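PDB 4Y9J: protein ACDH-11, isoform b from Caenorhabditis elegans, which belongs to the acyl-CoA dehydrogenase family of flavoproteins and binds flavin-adenine dinucleotide. Local coordinates for residues S225-D230 against A286-D291. Residues are numbered along the deposited sequence; the frame is centred on the assembly and turned at random.
With FAD (flavin-adenine dinucleotide), chain E.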
loop_
_atom_site.group_PDB
_atom_site.type_symbol
_atom_site.label_atom_id
_atom_site.label_comp_id
_atom_site.label_asym_id
_atom_site.label_seq_id
_atom_site.Cartn_x
_atom_site.Cartn_y
_atom_site.Cartn_z
ATOM N N SER B 225 7.310 -21.621 6.994
ATOM C CA SER B 225 5.930 -21.261 7.114
ATOM C C SER B 225 5.396 -21.319 8.551
ATOM O O SER B 225 5.866 -22.080 9.368
ATOM C CB SER B 225 5.089 -22.152 6.201
ATOM O OG SER B 225 5.329 -21.849 4.849
ATOM N N ALA B 226 4.429 -20.436 8.839
ATOM C CA ALA B 226 3.772 -20.332 10.151
ATOM C C ALA B 226 4.781 -20.029 11.214
ATOM O O ALA B 226 4.870 -20.714 12.251
ATOM C CB ALA B 226 2.991 -21.601 10.476
ATOM N N VAL B 227 5.577 -18.969 10.988
ATOM C CA VAL B 227 6.518 -18.498 12.019
ATOM C C VAL B 227 5.870 -17.852 13.269
ATOM O O VAL B 227 6.562 -17.506 14.197
ATOM C CB VAL B 227 7.605 -17.532 11.427
ATOM C CG1 VAL B 227 8.663 -18.287 10.692
ATOM C CG2 VAL B 227 7.025 -16.492 10.555
ATOM N N ASP B 228 4.552 -17.729 13.270
ATOM C CA ASP B 228 3.781 -17.465 14.455
ATOM C C ASP B 228 3.608 -18.773 15.361
ATOM O O ASP B 228 2.967 -18.676 16.429
ATOM C CB ASP B 228 2.400 -16.994 14.081
ATOM C CG ASP B 228 1.669 -18.009 13.249
ATOM O OD1 ASP B 228 2.152 -18.416 12.152
ATOM O OD2 ASP B 228 0.575 -18.428 13.651
ATOM N N ALA B 229 4.136 -19.912 14.922
ATOM C CA ALA B 229 3.996 -21.172 15.684
ATOM C C ALA B 229 4.829 -21.152 16.982
ATOM O O ALA B 229 5.653 -20.243 17.191
ATOM C CB ALA B 229 4.463 -22.307 14.854
ATOM N N ASP B 230 4.605 -22.131 17.854
ATOM C CA ASP B 230 5.282 -22.165 19.132
ATOM C C ASP B 230 6.562 -22.964 19.130
ATOM O O ASP B 230 7.487 -22.654 19.893
ATOM C CB ASP B 230 4.299 -22.677 20.180
ATOM C CG ASP B 230 3.003 -21.908 20.122
ATOM O OD1 ASP B 230 3.019 -20.817 20.707
ATOM O OD2 ASP B 230 2.027 -22.348 19.401
ATOM N N ALA B 286 8.559 -17.119 6.193
ATOM C CA ALA B 286 9.769 -16.318 6.318
ATOM C C ALA B 286 11.002 -17.026 5.891
ATOM O O ALA B 286 11.052 -18.277 5.782
ATOM C CB ALA B 286 9.922 -15.905 7.805
ATOM N N GLU B 287 12.053 -16.262 5.689
ATOM C CA GLU B 287 13.404 -16.782 5.711
ATOM C C GLU B 287 13.982 -16.506 7.100
ATOM O O GLU B 287 13.879 -15.375 7.604
ATOM C CB GLU B 287 14.288 -16.101 4.679
ATOM C CG GLU B 287 13.735 -16.237 3.260
ATOM C CD GLU B 287 14.435 -15.402 2.205
ATOM O OE1 GLU B 287 15.588 -14.917 2.443
ATOM O OE2 GLU B 287 13.776 -15.267 1.127
ATOM N N LEU B 288 14.621 -17.497 7.660
ATOM C CA LEU B 288 15.183 -17.438 9.028
ATOM C C LEU B 288 16.660 -17.571 9.036
ATOM O O LEU B 288 17.223 -18.559 8.510
ATOM C CB LEU B 288 14.553 -18.502 9.960
ATOM C CG LEU B 288 13.026 -18.507 10.052
ATOM C CD1 LEU B 288 12.661 -19.675 10.970
ATOM C CD2 LEU B 288 12.446 -17.217 10.481
ATOM N N LEU B 289 17.314 -16.668 9.747
ATOM C CA LEU B 289 18.708 -16.787 10.014
ATOM C C LEU B 289 18.861 -17.225 11.448
ATOM O O LEU B 289 18.531 -16.462 12.391
ATOM C CB LEU B 289 19.457 -15.495 9.675
ATOM C CG LEU B 289 20.931 -15.396 10.045
ATOM C CD1 LEU B 289 21.780 -16.474 9.396
ATOM C CD2 LEU B 289 21.610 -14.063 9.693
ATOM N N LEU B 290 19.400 -18.424 11.605
ATOM C CA LEU B 290 19.670 -19.085 12.902
ATOM C C LEU B 290 21.087 -18.830 13.319
ATOM O O LEU B 290 22.064 -19.208 12.630
ATOM C CB LEU B 290 19.430 -20.582 12.841
ATOM C CG LEU B 290 17.998 -21.140 12.978
ATOM C CD1 LEU B 290 16.913 -20.391 12.310
ATOM C CD2 LEU B 290 17.901 -22.579 12.558
ATOM N N ASP B 291 21.232 -18.164 14.452
ATOM C CA ASP B 291 22.522 -17.916 15.010
ATOM C C ASP B 291 22.478 -18.157 16.495
ATOM O O ASP B 291 22.255 -17.223 17.283
ATOM C CB ASP B 291 22.946 -16.481 14.716
ATOM C CG ASP B 291 24.304 -16.145 15.280
ATOM O OD1 ASP B 291 25.046 -17.032 15.774
ATOM O OD2 ASP B 291 24.626 -14.948 15.252
HETATM P PA FAD E . 13.985 -27.917 -6.299
HETATM O O1A FAD E . 14.239 -29.323 -5.756
HETATM O O2A FAD E . 15.204 -27.005 -6.518
HETATM O O5B FAD E . 13.356 -28.011 -7.784
HETATM C C5B FAD E . 12.151 -28.743 -7.976
HETATM C C4B FAD E . 12.188 -29.303 -9.370
HETATM O O4B FAD E . 13.358 -30.148 -9.411
HETATM C C3B FAD E . 10.982 -30.109 -9.734
HETATM O O3B FAD E . 10.840 -30.266 -11.196
HETATM C C2B FAD E . 11.451 -31.468 -9.250
HETATM O O2B FAD E . 10.703 -32.536 -9.853
HETATM C C1B FAD E . 12.926 -31.456 -9.720
HETATM N N9A FAD E . 13.725 -32.498 -9.049
HETATM C C8A FAD E . 14.236 -32.451 -7.779
HETATM N N7A FAD E . 14.862 -33.630 -7.492
HETATM C C5A FAD E . 14.794 -34.421 -8.608
HETATM C C6A FAD E . 15.256 -35.762 -8.975
HETATM N N6A FAD E . 15.972 -36.504 -8.085
HETATM N N1A FAD E . 14.952 -36.197 -10.223
HETATM C C2A FAD E . 14.231 -35.468 -11.084
HETATM N N3A FAD E . 13.785 -34.239 -10.825
HETATM C C4A FAD E . 14.039 -33.680 -9.619
HETATM N N1 FAD E . 9.841 -25.927 3.253
HETATM C C2 FAD E . 10.032 -26.074 4.598
HETATM O O2 FAD E . 10.930 -26.875 4.967
HETATM N N3 FAD E . 9.285 -25.536 5.503
HETATM C C4 FAD E . 8.289 -24.710 5.281
HETATM O O4 FAD E . 7.645 -24.217 6.180
HETATM C C4X FAD E . 8.011 -24.463 3.821
HETATM N N5 FAD E . 7.048 -23.488 3.507
HETATM C C5X FAD E . 6.895 -23.326 2.102
HETATM C C6 FAD E . 5.878 -22.394 1.738
HETATM C C7 FAD E . 5.628 -22.186 0.340
HETATM C C7M FAD E . 4.523 -21.231 0.027
HETATM C C8 FAD E . 6.470 -22.862 -0.626
HETATM C C8M FAD E . 6.231 -22.620 -2.126
HETATM C C9 FAD E . 7.466 -23.769 -0.281
HETATM C C9A FAD E . 7.725 -24.003 1.110
HETATM N N10 FAD E . 8.729 -24.859 1.470
HETATM C C10 FAD E . 8.902 -25.070 2.860
HETATM C "C1'" FAD E . 9.603 -25.443 0.518
HETATM C "C2'" FAD E . 9.152 -26.651 -0.313
HETATM O "O2'" FAD E . 9.169 -27.856 0.427
HETATM C "C3'" FAD E . 10.082 -26.772 -1.516
HETATM O "O3'" FAD E . 9.826 -25.624 -2.286
HETATM C "C4'" FAD E . 9.826 -28.054 -2.286
HETATM O "O4'" FAD E . 10.102 -29.210 -1.493
HETATM C "C5'" FAD E . 10.634 -28.080 -3.589
HETATM O "O5'" FAD E . 12.084 -27.970 -3.282
HETATM P P FAD E . 12.903 -26.689 -3.951
HETATM O O1P FAD E . 12.094 -25.475 -3.722
HETATM O O2P FAD E . 14.331 -26.783 -3.474
HETATM O O3P FAD E . 12.868 -27.077 -5.541
#
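Ser225 OG lies 2.7 Å from FAD N5 and gives it a hydrogen bond. The same hydroxyl is also hydrogen-bonded to Thr285 OG1, on the residue just before 286-291. Ser225 meets the flavin a second time through its backbone N, which hydrogen-bonds FAD O4 at 2.7 Å, with an N-H...O angle of 170°. OG stands anti to the carbonyl carbon (chi1 -69°), on the side of the backbone N, and hydroxyl and amide therefore reach neighbouring acceptors of the ring system. These two bonds help set how the isoalloxazine sits at the end of strand 214-225. They would probably also draw electron density toward N5 and O4.

Two residues on, Val227 makes the apolar part of the contact. Its CG1 is 3.9 Å from Ala286 CB and equally far from Leu288 CD2, bridging two alternate residues of the strand. CG2 adds a touch on Ala286 CB at 4.0 Å. The side chains of Val227 and Leu288 slip past one another, pointing opposite ways. The three side chains are buried and meet by van der Waals packing alone. A type I beta turn, Ala226 to Ala229, brings Val227 here; it is closed by Ala229 N to Ala226 O at 2.9 Å. Within the turn, Asp228 makes a salt bridge with Lys102, and Arg260 NH2 hydrogen-bonds Val227 O.

The contact belongs to the beta-rich middle domain of the acyl-CoA dehydrogenase fold. Strand 285-298 runs antiparallel to strand 214-225, and the turn leads on to strand 231-238. Helix 143-158 packs on Ser225 and Ala226, while strand 269-274 flanks Ala286 and Leu288.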